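Local coordinates for type IV pilus biogenesis protein PilB (Streptococcus sanguinis, PDB 7B7P) that is a minor pilin of type IV pili with a direct role in adhesion, probably through its von Willebrand factor A-like module and the metal site that module carries, at residues 196-199 with 200-203; 260-263 with 264-268; 325-329 with 330-334; 343-346 with 347-351; 352-355 with 356-360. All blocks are in the same frame, centred on the assembly; numbering follows the deposited sequence.

Contact 1: 196-199 with 200-203; sequences RKKS and VIMI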
loop_
_atom_site.group_PDB
_atom_site.type_symbol
_atom_site.label_atom_id
_atom_site.label_comp_id
_atom_site.label_asym_id
_atom_site.label_seq_id
_atom_site.Cartn_x
_atom_site.Cartn_y
_atom_site.Cartn_z
ATOM N N ARG A 196 -15.832 -0.737 14.718
ATOM C CA ARG A 196 -16.671 0.340 14.189
ATOM C C ARG A 196 -16.000 1.704 14.351
ATOM O O ARG A 196 -15.805 2.436 13.370
ATOM C CB ARG A 196 -18.021 0.339 14.885
ATOM C CG ARG A 196 -18.899 -0.813 14.544
ATOM C CD ARG A 196 -20.204 -0.557 15.201
ATOM N NE ARG A 196 -20.969 -1.751 15.535
ATOM C CZ ARG A 196 -21.901 -2.263 14.740
ATOM N NH1 ARG A 196 -22.131 -1.696 13.564
ATOM N NH2 ARG A 196 -22.595 -3.335 15.116
ATOM N N LYS A 197 -15.618 2.053 15.585
ATOM C CA LYS A 197 -15.007 3.359 15.826
ATOM C C LYS A 197 -13.724 3.532 15.015
ATOM O O LYS A 197 -13.533 4.553 14.341
ATOM C CB LYS A 197 -14.722 3.547 17.323
ATOM C CG LYS A 197 -15.943 3.443 18.253
ATOM C CD LYS A 197 -15.518 3.670 19.715
ATOM C CE LYS A 197 -16.713 3.804 20.655
ATOM N NZ LYS A 197 -17.620 2.599 20.634
ATOM N N LYS A 198 -12.827 2.541 15.061
ATOM C CA LYS A 198 -11.505 2.733 14.463
ATOM C C LYS A 198 -11.543 2.743 12.939
ATOM O O LYS A 198 -10.643 3.317 12.306
ATOM C CB LYS A 198 -10.532 1.654 14.950
ATOM C CG LYS A 198 -10.159 1.757 16.419
ATOM C CD LYS A 198 -9.707 3.171 16.783
ATOM C CE LYS A 198 -9.189 3.241 18.215
ATOM N NZ LYS A 198 -9.032 4.666 18.659
ATOM N N SER A 199 -12.548 2.127 12.325
ATOM C CA SER A 199 -12.619 2.197 10.872
ATOM C C SER A 199 -13.323 3.463 10.386
ATOM O O SER A 199 -13.002 3.956 9.296
ATOM C CB SER A 199 -13.277 0.928 10.304
ATOM O OG SER A 199 -14.622 0.783 10.713
ATOM N N VAL A 200 -14.232 4.028 11.187
ATOM C CA VAL A 200 -14.714 5.388 10.926
ATOM C C VAL A 200 -13.537 6.359 10.845
ATOM O O VAL A 200 -13.424 7.149 9.899
ATOM C CB VAL A 200 -15.731 5.817 12.000
ATOM C CG1 VAL A 200 -16.110 7.294 11.826
ATOM C CG2 VAL A 200 -16.978 4.955 11.930
ATOM N N ILE A 201 -12.621 6.289 11.821
ATOM C CA ILE A 201 -11.402 7.102 11.781
ATOM C C ILE A 201 -10.616 6.836 10.500
ATOM O O ILE A 201 -10.128 7.767 9.843
ATOM C CB ILE A 201 -10.545 6.841 13.035
ATOM C CG1 ILE A 201 -11.282 7.300 14.298
ATOM C CG2 ILE A 201 -9.181 7.520 12.928
ATOM C CD1 ILE A 201 -10.411 7.313 15.530
ATOM N N MET A 202 -10.483 5.557 10.123
ATOM C CA MET A 202 -9.676 5.204 8.954
ATOM C C MET A 202 -10.270 5.785 7.673
ATOM O O MET A 202 -9.530 6.182 6.762
ATOM C CB MET A 202 -9.541 3.673 8.865
ATOM C CG MET A 202 -9.122 3.121 7.524
ATOM S SD MET A 202 -7.496 3.693 6.990
ATOM C CE MET A 202 -6.775 2.166 6.364
ATOM N N ILE A 203 -11.603 5.861 7.598
ATOM C CA ILE A 203 -12.266 6.438 6.427
ATOM C C ILE A 203 -11.946 7.930 6.305
ATOM O O ILE A 203 -11.564 8.418 5.233
ATOM C CB ILE A 203 -13.785 6.197 6.502
ATOM C CG1 ILE A 203 -14.130 4.736 6.200
ATOM C CG2 ILE A 203 -14.519 7.147 5.548
ATOM C CD1 ILE A 203 -13.603 4.227 4.882
#
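Val-200 N and Ile-201 N reach back one turn to Arg-196 O and Lys-197 O, at 3.1 and 3.2 Å, in nearly straight alpha-helical bonds. The next two are more bent: Met-202 N to Lys-198 O closes to an N-H...O angle of 143°, while Ile-203 N meets Ser-199 O at 2.9 Å. Between side chains little passes along this turn; they lean on backbone oxygens instead. The CG2 branch of Val-200, set beside its own backbone N because CG1 takes the anti place (chi1 173°), lies 3.1 Å from Arg-196 O. In the same manner Ile-203 CG1 rests 3.4 Å from Ser-199 O. The hydroxyl of Ser-199 bonds to Leu-195 O, one turn earlier, which satisfies a buried polar group within the helix. Lys-198 NZ comes to 4.3 Å from Ile-201 CD1, but its hydrogen bond goes to Gln-406, and the guanidinium of Arg-196 is held by the carbonyls of Ile-244 and Asn-249. Helix 191-209 is thus wedged between three elements: Val-200 packs on Ile-241 and Ile-244 of helix 238-245, Met-202 on Phe-409 and Ile-412 of helix 402-424, and, on strand 162-169, Ser-199 on Phe-168, Met-202 and Ile-203 on Phe-166.

Contact 2: 260-263 with 264-268; sequences DGLR and YGMIS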
loop_
_atom_site.group_PDB
_atom_site.type_symbol
_atom_site.label_atom_id
_atom_site.label_comp_id
_atom_site.label_asym_id
_atom_site.label_seq_id
_atom_site.Cartn_x
_atom_site.Cartn_y
_atom_site.Cartn_z
ATOM N N ASP A 260 -14.335 -16.663 1.540
ATOM C CA ASP A 260 -15.536 -16.099 0.922
ATOM C C ASP A 260 -15.538 -14.578 1.039
ATOM O O ASP A 260 -15.908 -13.877 0.087
ATOM C CB ASP A 260 -16.815 -16.711 1.515
ATOM C CG ASP A 260 -18.035 -16.583 0.565
ATOM O OD1 ASP A 260 -17.860 -16.443 -0.661
ATOM O OD2 ASP A 260 -19.188 -16.579 1.045
ATOM N N GLY A 261 -15.102 -14.044 2.184
ATOM C CA GLY A 261 -15.010 -12.604 2.303
ATOM C C GLY A 261 -14.090 -12.017 1.254
ATOM O O GLY A 261 -14.406 -10.993 0.630
ATOM N N LEU A 262 -12.944 -12.676 1.034
ATOM C CA LEU A 262 -11.966 -12.205 0.065
ATOM C C LEU A 262 -12.521 -12.287 -1.348
ATOM O O LEU A 262 -12.211 -11.436 -2.197
ATOM C CB LEU A 262 -10.673 -13.024 0.191
ATOM C CG LEU A 262 -9.520 -12.536 -0.702
ATOM C CD1 LEU A 262 -8.992 -11.161 -0.240
ATOM C CD2 LEU A 262 -8.395 -13.550 -0.752
ATOM N N ARG A 263 -13.336 -13.311 -1.617
ATOM C CA ARG A 263 -13.961 -13.434 -2.928
ATOM C C ARG A 263 -14.857 -12.239 -3.208
ATOM O O ARG A 263 -14.765 -11.614 -4.272
ATOM C CB ARG A 263 -14.752 -14.748 -3.022
ATOM C CG ARG A 263 -15.503 -14.918 -4.351
ATOM C CD ARG A 263 -16.013 -16.352 -4.513
ATOM N NE ARG A 263 -17.053 -16.720 -3.539
ATOM C CZ ARG A 263 -18.146 -17.412 -3.868
ATOM N NH1 ARG A 263 -18.329 -17.786 -5.134
ATOM N NH2 ARG A 263 -19.051 -17.730 -2.952
ATOM N N TYR A 264 -15.738 -11.903 -2.261
ATOM C CA TYR A 264 -16.599 -10.741 -2.464
ATOM C C TYR A 264 -15.764 -9.479 -2.641
ATOM O O TYR A 264 -16.001 -8.691 -3.562
ATOM C CB TYR A 264 -17.549 -10.582 -1.294
ATOM C CG TYR A 264 -18.778 -11.480 -1.334
ATOM C CD1 TYR A 264 -18.655 -12.854 -1.511
ATOM C CD2 TYR A 264 -20.055 -10.952 -1.148
ATOM C CE1 TYR A 264 -19.759 -13.675 -1.514
ATOM C CE2 TYR A 264 -21.172 -11.767 -1.153
ATOM C CZ TYR A 264 -21.017 -13.127 -1.333
ATOM O OH TYR A 264 -22.109 -13.966 -1.343
ATOM N N GLY A 265 -14.750 -9.298 -1.788
ATOM C CA GLY A 265 -13.893 -8.135 -1.913
ATOM C C GLY A 265 -13.249 -8.020 -3.272
ATOM O O GLY A 265 -13.344 -6.983 -3.929
ATOM N N MET A 266 -12.605 -9.098 -3.731
ATOM C CA MET A 266 -11.820 -9.002 -4.962
ATOM C C MET A 266 -12.701 -8.847 -6.201
ATOM O O MET A 266 -12.328 -8.128 -7.140
ATOM C CB MET A 266 -10.903 -10.218 -5.115
ATOM C CG MET A 266 -9.811 -10.287 -4.055
ATOM S SD MET A 266 -8.595 -11.550 -4.424
ATOM C CE MET A 266 -7.169 -10.949 -3.478
ATOM N N ILE A 267 -13.846 -9.537 -6.262
ATOM C CA ILE A 267 -14.641 -9.388 -7.480
ATOM C C ILE A 267 -15.247 -7.995 -7.551
ATOM O O ILE A 267 -15.291 -7.387 -8.625
ATOM C CB ILE A 267 -15.714 -10.488 -7.637
ATOM C CG1 ILE A 267 -16.325 -10.394 -9.041
ATOM C CG2 ILE A 267 -16.817 -10.365 -6.635
ATOM C CD1 ILE A 267 -17.021 -11.672 -9.506
ATOM N N SER A 268 -15.678 -7.437 -6.414
ATOM C CA SER A 268 -16.162 -6.053 -6.446
ATOM C C SER A 268 -15.050 -5.081 -6.846
ATOM O O SER A 268 -15.315 -4.083 -7.517
ATOM C CB SER A 268 -16.772 -5.661 -5.101
ATOM O OG SER A 268 -15.789 -5.482 -4.099
HETATM O O HOH W 1 -21.330 -16.755 -0.467
#
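The carboxylate of Asp-260 and the ring of Tyr-264 stand almost perpendicular, their planes 89° apart, with Asp-260 OD1 3.5 Å from Tyr-264 CE1. At the edge of the Arg-263 guanidinium, in its plane, lies the same carboxylate: NE and NH2 both grip the single oxygen OD1 in a side-on salt bridge, at 3.0 and 2.9 Å. NE approaches OD1 almost end-on to the C-O bond, NH2 from the syn side and 34° off the carboxylate plane. Arg-263 gets there by bending at chi3 (66°), which turns the guanidinium back toward Asp-260, one turn earlier. A water joins Asp-260 OD2, to which it donates at 2.6 Å, to Tyr-264 OH at 3.0 Å. Beneath this, the helical bonds run regularly, from Tyr-264 N to Asp-260 O through Ile-267 N to Arg-263 O. Elsewhere on the turn Met-266 CE packs 3.7 Å from Leu-262 CD1. Asp-260 OD2 also accepts from Ala-223 N, and Arg-263 NH1 donates to Ser-322 O, so this side of helix 258-270 is tied to two other parts of the chain. With two donors on one oxygen and a water and an amide on the other, the buried carboxylate is well compensated and probably stays ionised.

Contact 3: 325-329 with 330-334; sequences LGYEY and SRLGY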
loop_
_atom_site.group_PDB
_atom_site.type_symbol
_atom_site.label_atom_id
_atom_site.label_comp_id
_atom_site.label_asym_id
_atom_site.label_seq_id
_atom_site.Cartn_x
_atom_site.Cartn_y
_atom_site.Cartn_z
ATOM N N LEU A 325 -22.191 -15.250 -6.708
ATOM C CA LEU A 325 -21.965 -15.217 -5.271
ATOM C C LEU A 325 -23.181 -15.809 -4.575
ATOM O O LEU A 325 -24.271 -15.233 -4.607
ATOM C CB LEU A 325 -21.684 -13.788 -4.813
ATOM C CG LEU A 325 -20.610 -13.106 -5.652
ATOM C CD1 LEU A 325 -20.487 -11.662 -5.216
ATOM C CD2 LEU A 325 -19.255 -13.850 -5.557
ATOM N N GLY A 326 -23.006 -16.962 -3.956
ATOM C CA GLY A 326 -24.128 -17.587 -3.289
ATOM C C GLY A 326 -23.655 -18.438 -2.140
ATOM O O GLY A 326 -22.508 -18.892 -2.100
ATOM N N TYR A 327 -24.572 -18.655 -1.207
ATOM C CA TYR A 327 -24.350 -19.486 -0.040
ATOM C C TYR A 327 -25.433 -20.556 0.037
ATOM O O TYR A 327 -26.598 -20.293 -0.267
ATOM C CB TYR A 327 -24.357 -18.634 1.249
ATOM C CG TYR A 327 -24.346 -19.495 2.475
ATOM C CD1 TYR A 327 -23.230 -20.258 2.785
ATOM C CD2 TYR A 327 -25.477 -19.615 3.288
ATOM C CE1 TYR A 327 -23.214 -21.091 3.897
ATOM C CE2 TYR A 327 -25.466 -20.444 4.404
ATOM C CZ TYR A 327 -24.318 -21.173 4.696
ATOM O OH TYR A 327 -24.277 -22.005 5.776
ATOM N N GLU A 328 -25.048 -21.757 0.453
ATOM C CA GLU A 328 -25.990 -22.805 0.818
ATOM C C GLU A 328 -25.354 -23.607 1.932
ATOM O O GLU A 328 -24.157 -23.899 1.867
ATOM C CB GLU A 328 -26.318 -23.774 -0.338
ATOM C CG GLU A 328 -26.858 -23.160 -1.625
ATOM C CD GLU A 328 -26.872 -24.194 -2.757
ATOM O OE1 GLU A 328 -27.273 -25.342 -2.480
ATOM O OE2 GLU A 328 -26.444 -23.883 -3.892
ATOM N N TYR A 329 -26.158 -23.998 2.923
ATOM C CA TYR A 329 -25.608 -24.768 4.035
ATOM C C TYR A 329 -24.992 -26.088 3.557
ATOM O O TYR A 329 -24.001 -26.562 4.131
ATOM C CB TYR A 329 -26.682 -25.019 5.106
ATOM C CG TYR A 329 -26.159 -25.929 6.195
ATOM C CD1 TYR A 329 -25.321 -25.436 7.195
ATOM C CD2 TYR A 329 -26.441 -27.299 6.186
ATOM C CE1 TYR A 329 -24.799 -26.276 8.173
ATOM C CE2 TYR A 329 -25.927 -28.140 7.155
ATOM C CZ TYR A 329 -25.107 -27.619 8.150
ATOM O OH TYR A 329 -24.590 -28.447 9.123
ATOM N N SER A 330 -25.545 -26.692 2.503
ATOM C CA SER A 330 -24.986 -27.956 2.040
ATOM C C SER A 330 -23.589 -27.794 1.445
ATOM O O SER A 330 -22.866 -28.785 1.304
ATOM C CB SER A 330 -25.912 -28.603 1.010
ATOM O OG SER A 330 -26.302 -27.649 0.047
ATOM N N ARG A 331 -23.181 -26.586 1.079
ATOM C CA ARG A 331 -21.857 -26.431 0.493
ATOM C C ARG A 331 -20.796 -25.987 1.505
ATOM O O ARG A 331 -19.651 -25.721 1.114
ATOM C CB ARG A 331 -21.946 -25.482 -0.691
ATOM C CG ARG A 331 -22.766 -26.113 -1.815
ATOM C CD ARG A 331 -22.622 -25.403 -3.137
ATOM N NE ARG A 331 -23.236 -24.089 -3.096
ATOM C CZ ARG A 331 -22.561 -22.949 -2.897
ATOM N NH1 ARG A 331 -21.236 -22.952 -2.724
ATOM N NH2 ARG A 331 -23.198 -21.793 -2.908
ATOM N N LEU A 332 -21.126 -25.991 2.800
ATOM C CA LEU A 332 -20.317 -25.357 3.830
ATOM C C LEU A 332 -19.453 -26.401 4.514
ATOM O O LEU A 332 -19.966 -27.357 5.097
ATOM C CB LEU A 332 -21.198 -24.645 4.864
ATOM C CG LEU A 332 -20.458 -23.938 6.010
ATOM C CD1 LEU A 332 -19.725 -22.702 5.501
ATOM C CD2 LEU A 332 -21.395 -23.547 7.166
ATOM N N GLY A 333 -18.139 -26.221 4.441
ATOM C CA GLY A 333 -17.238 -26.916 5.346
ATOM C C GLY A 333 -16.995 -26.019 6.547
ATOM O O GLY A 333 -16.858 -24.808 6.408
ATOM N N TYR A 334 -16.981 -26.616 7.741
ATOM C CA TYR A 334 -16.750 -25.817 8.939
ATOM C C TYR A 334 -16.449 -26.705 10.134
ATOM O O TYR A 334 -16.827 -27.875 10.171
ATOM C CB TYR A 334 -17.937 -24.934 9.269
ATOM C CG TYR A 334 -19.146 -25.706 9.700
ATOM C CD1 TYR A 334 -19.958 -26.326 8.752
ATOM C CD2 TYR A 334 -19.495 -25.807 11.038
ATOM C CE1 TYR A 334 -21.097 -27.039 9.124
ATOM C CE2 TYR A 334 -20.636 -26.512 11.430
ATOM C CZ TYR A 334 -21.431 -27.133 10.457
ATOM O OH TYR A 334 -22.563 -27.837 10.792
HETATM O O HOH W 2 -25.846 -20.932 -4.193
#
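A 3-10 turn at 329-331 joins the loop before it to strand 332-335 of the small four-stranded antiparallel sheet, and Glu-328 and Arg-331 meet across it. Arg-331 N bonds to Glu-328 O at 3.0 Å and Leu-332 N to Tyr-329 O at 3.2 Å, the three-residue spacing expected of such a turn. Over it the side chains close a second link: Arg-331 NE points almost straight (171°) at Glu-328 OE2, though at 3.3 Å the bond of this salt bridge is weak. The carboxylate plane stands 82° from that of the guanidinium, and a water bridges OE2 to Arg-331 NH2. That same NH2 donates to Gly-326 O at 3.1 Å, coming from above the carbonyl plane. Further on, the phenol oxygens Tyr-329 OH and Tyr-334 OH share a hydrogen bond of 2.7 Å, their side chains crossing at about a right angle. With chi1 174° Tyr-329 carries its ring over toward the strand. Leu-332 packs against Tyr-327: CD2 is 3.6 Å from Tyr-327 OH, and CD1 lies at the edge of that ring. Arg-331 NH1 goes to Val-292 O and to Asp-320. The carboxylates of Glu-328 and Asp-320 probably balance the buried charge of the arginine, while the carbonyls of Gly-326 and Val-292 take up N-H groups.

Contact 4: 343-346 with 347-351; sequences TREN and SIAYA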
loop_
_atom_site.group_PDB
_atom_site.type_symbol
_atom_site.label_atom_id
_atom_site.label_comp_id
_atom_site.label_asym_id
_atom_site.label_seq_id
_atom_site.Cartn_x
_atom_site.Cartn_y
_atom_site.Cartn_z
ATOM N N THR A 343 -9.654 -29.106 8.384
ATOM C CA THR A 343 -10.569 -28.007 8.104
ATOM C C THR A 343 -9.838 -26.670 8.101
ATOM O O THR A 343 -10.156 -25.780 7.302
ATOM C CB THR A 343 -11.697 -27.999 9.129
ATOM O OG1 THR A 343 -12.221 -29.324 9.252
ATOM C CG2 THR A 343 -12.807 -27.010 8.727
ATOM N N ARG A 344 -8.864 -26.503 9.001
ATOM C CA ARG A 344 -8.140 -25.245 9.046
ATOM C C ARG A 344 -7.350 -25.070 7.762
ATOM O O ARG A 344 -7.455 -24.037 7.087
ATOM C CB ARG A 344 -7.233 -25.199 10.287
ATOM C CG ARG A 344 -6.387 -23.921 10.406
ATOM C CD ARG A 344 -5.429 -23.933 11.606
ATOM N NE ARG A 344 -4.398 -24.964 11.511
ATOM C CZ ARG A 344 -4.436 -26.113 12.180
ATOM N NH1 ARG A 344 -5.460 -26.387 12.987
ATOM N NH2 ARG A 344 -3.462 -26.993 12.038
ATOM N N GLU A 345 -6.601 -26.105 7.385
ATOM C CA GLU A 345 -5.887 -26.120 6.118
ATOM C C GLU A 345 -6.815 -25.828 4.932
ATOM O O GLU A 345 -6.469 -25.024 4.061
ATOM C CB GLU A 345 -5.173 -27.472 5.956
ATOM C CG GLU A 345 -4.610 -27.714 4.558
ATOM C CD GLU A 345 -3.654 -26.599 4.084
ATOM O OE1 GLU A 345 -2.964 -25.981 4.936
ATOM O OE2 GLU A 345 -3.593 -26.346 2.856
ATOM N N ASN A 346 -8.006 -26.444 4.891
ATOM C CA ASN A 346 -8.909 -26.204 3.756
ATOM C C ASN A 346 -9.443 -24.773 3.747
ATOM O O ASN A 346 -9.692 -24.197 2.676
ATOM C CB ASN A 346 -10.094 -27.192 3.774
ATOM C CG ASN A 346 -9.686 -28.624 3.406
ATOM O OD1 ASN A 346 -8.687 -28.836 2.734
ATOM N ND2 ASN A 346 -10.462 -29.597 3.844
ATOM N N SER A 347 -9.653 -24.194 4.927
ATOM C CA SER A 347 -10.129 -22.818 5.013
ATOM C C SER A 347 -9.073 -21.831 4.531
ATOM O O SER A 347 -9.396 -20.822 3.888
ATOM C CB SER A 347 -10.549 -22.520 6.451
ATOM O OG SER A 347 -11.097 -21.222 6.528
ATOM N N ILE A 348 -7.811 -22.090 4.857
ATOM C CA ILE A 348 -6.739 -21.213 4.419
ATOM C C ILE A 348 -6.502 -21.380 2.922
ATOM O O ILE A 348 -6.252 -20.405 2.208
ATOM C CB ILE A 348 -5.471 -21.497 5.250
ATOM C CG1 ILE A 348 -5.662 -20.979 6.682
ATOM C CG2 ILE A 348 -4.231 -20.865 4.620
ATOM C CD1 ILE A 348 -4.551 -21.365 7.645
ATOM N N ALA A 349 -6.574 -22.619 2.426
ATOM C CA ALA A 349 -6.349 -22.867 1.003
ATOM C C ALA A 349 -7.446 -22.251 0.149
ATOM O O ALA A 349 -7.179 -21.803 -0.972
ATOM C CB ALA A 349 -6.258 -24.374 0.722
ATOM N N TYR A 350 -8.678 -22.222 0.656
ATOM C CA TYR A 350 -9.769 -21.565 -0.061
ATOM C C TYR A 350 -9.411 -20.122 -0.370
ATOM O O TYR A 350 -9.602 -19.643 -1.490
ATOM C CB TYR A 350 -11.052 -21.639 0.776
ATOM C CG TYR A 350 -12.286 -21.030 0.130
ATOM C CD1 TYR A 350 -12.447 -21.056 -1.236
ATOM C CD2 TYR A 350 -13.316 -20.475 0.902
ATOM C CE1 TYR A 350 -13.549 -20.536 -1.838
ATOM C CE2 TYR A 350 -14.445 -19.965 0.312
ATOM C CZ TYR A 350 -14.558 -20.007 -1.073
ATOM O OH TYR A 350 -15.664 -19.498 -1.712
ATOM N N ALA A 351 -8.877 -19.414 0.627
ATOM C CA ALA A 351 -8.503 -18.021 0.436
ATOM C C ALA A 351 -7.382 -17.890 -0.592
ATOM O O ALA A 351 -7.340 -16.929 -1.367
ATOM C CB ALA A 351 -8.099 -17.422 1.784
#
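Ser-347 N donates to Thr-343 O at 2.9 Å, and Ala-349 N to Glu-345 O at the same length, the two shortest bonds of this turn. Ile-348 N to Arg-344 O and Tyr-350 N to Asn-346 O, each 3.0 Å, complete the helical set. The Thr-343 carbonyl has a second neighbour, since Ser-347 CB lies 3.4 Å from its oxygen. The hydroxyl of Ser-347 itself leads off the helix: placed anti to the backbone N (chi1 -176°), it bonds to Ala-289 O. This side chain lies about 12 Å from that of Asp-284, a magnesium-binding residue.

Side chains meet in two places. Arg-344 and Ile-348 extend abreast, with Arg-344 CG 4.2 Å from Ile-348 CD1, so the aliphatic part of the arginine does the touching; its guanidinium turns off at chi3 and NH2 bonds to Ser-341 OG. One residue on, Glu-345 bends at chi2 (55°), and its OE2 passes 3.9 Å from Ala-349 CB on the way to a salt bridge with Arg-386 of helix 380-388. Tyr-350 instead leaves the turn, bonding through OH to Asp-320 O and meeting the ring of Tyr-319.

The turn is packed on two sides: Ser-347 and Tyr-350 face helix 258-270 and strand 289-291, while Ile-348 and Ala-349 touch Arg-386; Glu-345 is exposed. Such a helix, leading on to a strand of the central, largely parallel sheet, belongs to the alpha/beta fold of a MIDAS-bearing, von Willebrand factor A-like domain.

Contact 5: 352-355 with 356-360; sequences GEVS and KKFGL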
loop_
_atom_site.group_PDB
_atom_site.type_symbol
_atom_site.label_atom_id
_atom_site.label_comp_id
_atom_site.label_asym_id
_atom_site.label_seq_id
_atom_site.Cartn_x
_atom_site.Cartn_y
_atom_site.Cartn_z
ATOM N N GLY A 352 -6.462 -18.848 -0.622
ATOM C CA GLY A 352 -5.438 -18.818 -1.645
ATOM C C GLY A 352 -6.001 -19.081 -3.033
ATOM O O GLY A 352 -5.612 -18.427 -4.005
ATOM N N GLU A 353 -6.932 -20.035 -3.152
ATOM C CA GLU A 353 -7.539 -20.266 -4.467
ATOM C C GLU A 353 -8.309 -19.038 -4.927
ATOM O O GLU A 353 -8.225 -18.655 -6.096
ATOM C CB GLU A 353 -8.461 -21.487 -4.455
ATOM C CG GLU A 353 -7.744 -22.788 -4.302
ATOM C CD GLU A 353 -6.565 -22.931 -5.272
ATOM O OE1 GLU A 353 -6.791 -22.897 -6.497
ATOM O OE2 GLU A 353 -5.410 -23.060 -4.808
ATOM N N VAL A 354 -9.027 -18.378 -4.008
ATOM C CA VAL A 354 -9.753 -17.165 -4.376
ATOM C C VAL A 354 -8.788 -16.094 -4.868
ATOM O O VAL A 354 -9.030 -15.432 -5.885
ATOM C CB VAL A 354 -10.596 -16.662 -3.190
ATOM C CG1 VAL A 354 -11.025 -15.228 -3.434
ATOM C CG2 VAL A 354 -11.807 -17.571 -2.961
ATOM N N SER A 355 -7.660 -15.935 -4.177
ATOM C CA SER A 355 -6.694 -14.907 -4.550
ATOM C C SER A 355 -6.125 -15.151 -5.942
ATOM O O SER A 355 -5.958 -14.211 -6.727
ATOM C CB SER A 355 -5.559 -14.854 -3.520
ATOM O OG SER A 355 -4.700 -13.759 -3.802
ATOM N N LYS A 356 -5.823 -16.401 -6.266
ATOM C CA LYS A 356 -5.292 -16.696 -7.596
ATOM C C LYS A 356 -6.310 -16.395 -8.691
ATOM O O LYS A 356 -5.951 -15.921 -9.768
ATOM C CB LYS A 356 -4.844 -18.151 -7.664
ATOM C CG LYS A 356 -3.468 -18.378 -7.074
ATOM C CD LYS A 356 -3.405 -19.675 -6.318
ATOM C CE LYS A 356 -3.392 -20.843 -7.250
ATOM N NZ LYS A 356 -2.707 -21.998 -6.578
ATOM N N LYS A 357 -7.586 -16.645 -8.438
ATOM C CA LYS A 357 -8.564 -16.410 -9.488
ATOM C C LYS A 357 -8.969 -14.939 -9.603
ATOM O O LYS A 357 -9.147 -14.440 -10.720
ATOM C CB LYS A 357 -9.801 -17.269 -9.258
ATOM C CG LYS A 357 -10.826 -17.113 -10.363
ATOM C CD LYS A 357 -11.890 -18.179 -10.318
ATOM C CE LYS A 357 -12.783 -18.107 -11.574
ATOM N NZ LYS A 357 -13.738 -19.240 -11.562
ATOM N N PHE A 358 -9.119 -14.230 -8.481
ATOM C CA PHE A 358 -9.772 -12.928 -8.473
ATOM C C PHE A 358 -8.825 -11.753 -8.201
ATOM O O PHE A 358 -9.285 -10.603 -8.110
ATOM C CB PHE A 358 -10.901 -12.934 -7.429
ATOM C CG PHE A 358 -12.072 -13.826 -7.789
ATOM C CD1 PHE A 358 -13.009 -13.416 -8.729
ATOM C CD2 PHE A 358 -12.224 -15.082 -7.198
ATOM C CE1 PHE A 358 -14.086 -14.228 -9.066
ATOM C CE2 PHE A 358 -13.286 -15.901 -7.530
ATOM C CZ PHE A 358 -14.232 -15.470 -8.465
ATOM N N GLY A 359 -7.529 -11.994 -8.064
ATOM C CA GLY A 359 -6.662 -10.938 -7.577
ATOM C C GLY A 359 -5.830 -10.208 -8.612
ATOM O O GLY A 359 -4.892 -9.496 -8.240
ATOM N N LEU A 360 -6.182 -10.336 -9.898
ATOM C CA LEU A 360 -5.307 -9.858 -10.968
ATOM C C LEU A 360 -5.050 -8.352 -10.878
ATOM O O LEU A 360 -3.908 -7.899 -11.009
ATOM C CB LEU A 360 -5.890 -10.210 -12.337
ATOM C CG LEU A 360 -5.003 -9.734 -13.487
ATOM C CD1 LEU A 360 -3.644 -10.411 -13.451
ATOM C CD2 LEU A 360 -5.683 -9.937 -14.848
#
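Phe-358 N bonds to Val-354 O at 2.9 Å, and Lys-356 N to Gly-352 O at 3.0 Å, two short, sound bonds across this turn. Lys-357 N to Glu-353 O is longer, at 3.2 Å. Outside the backbone, Lys-356 NZ and Glu-353 OE2 form a weak salt bridge of 3.4 Å. Their side chains lie alongside each other; Lys-356 bends at chi2 and chi3, which lays its CD 3.4 Å from Gly-352 O before the amine turns to the carboxylate. This is the C-terminal end of helix 341-358, which packs on helix 258-270 in the von Willebrand factor A-like module. Gly-359 is the first residue to leave helical angles, and its N still reaches Ser-355 O at 3.0 Å, but with an angle of only 122° the bond is weak. Around this end the apolar side is built by Val-354 and Phe-358, whose side chains cross at a slant with Val-354 CG1 4.0 Å from Phe-358 CD2. Val-354 O lies near the plane of the phenyl ring, at its edge, 3.5 Å from CD2, while Lys-357 CG sits over one face, offset toward the rim. Lys-357 then stretches out fully, and its NZ bonds to Leu-321 O. Ser-355 OG goes to Ile-387 O. Phe-358 packs on Met-266 and Ile-267 of helix 258-270, Val-354 on Arg-263.

In the fold
Each contact is local, its segments adjoining, so none closes a long loop and none nests or crosses; along the chain they simply follow in series. Contact 1, on helix 191-209, which packs on strand 162-169 and helices 238-245 and 402-424, stands apart, about 13 Å from contact 2 at the nearest atoms. Contact 2, on helix 258-270, touches the other three. Contact 3 closes just a short turn into strand 332-335, with Leu-325 against Tyr-264. Contacts 4 and 5 are successive turns of helix 341-358: Tyr-350 meets Asp-260 and Arg-263, and Phe-358 and Gly-359 meet Met-266. Thr-343 also brushes Tyr-334, joining contact 4 to contact 3. The small antiparallel sheet and two helices are thereby packed together.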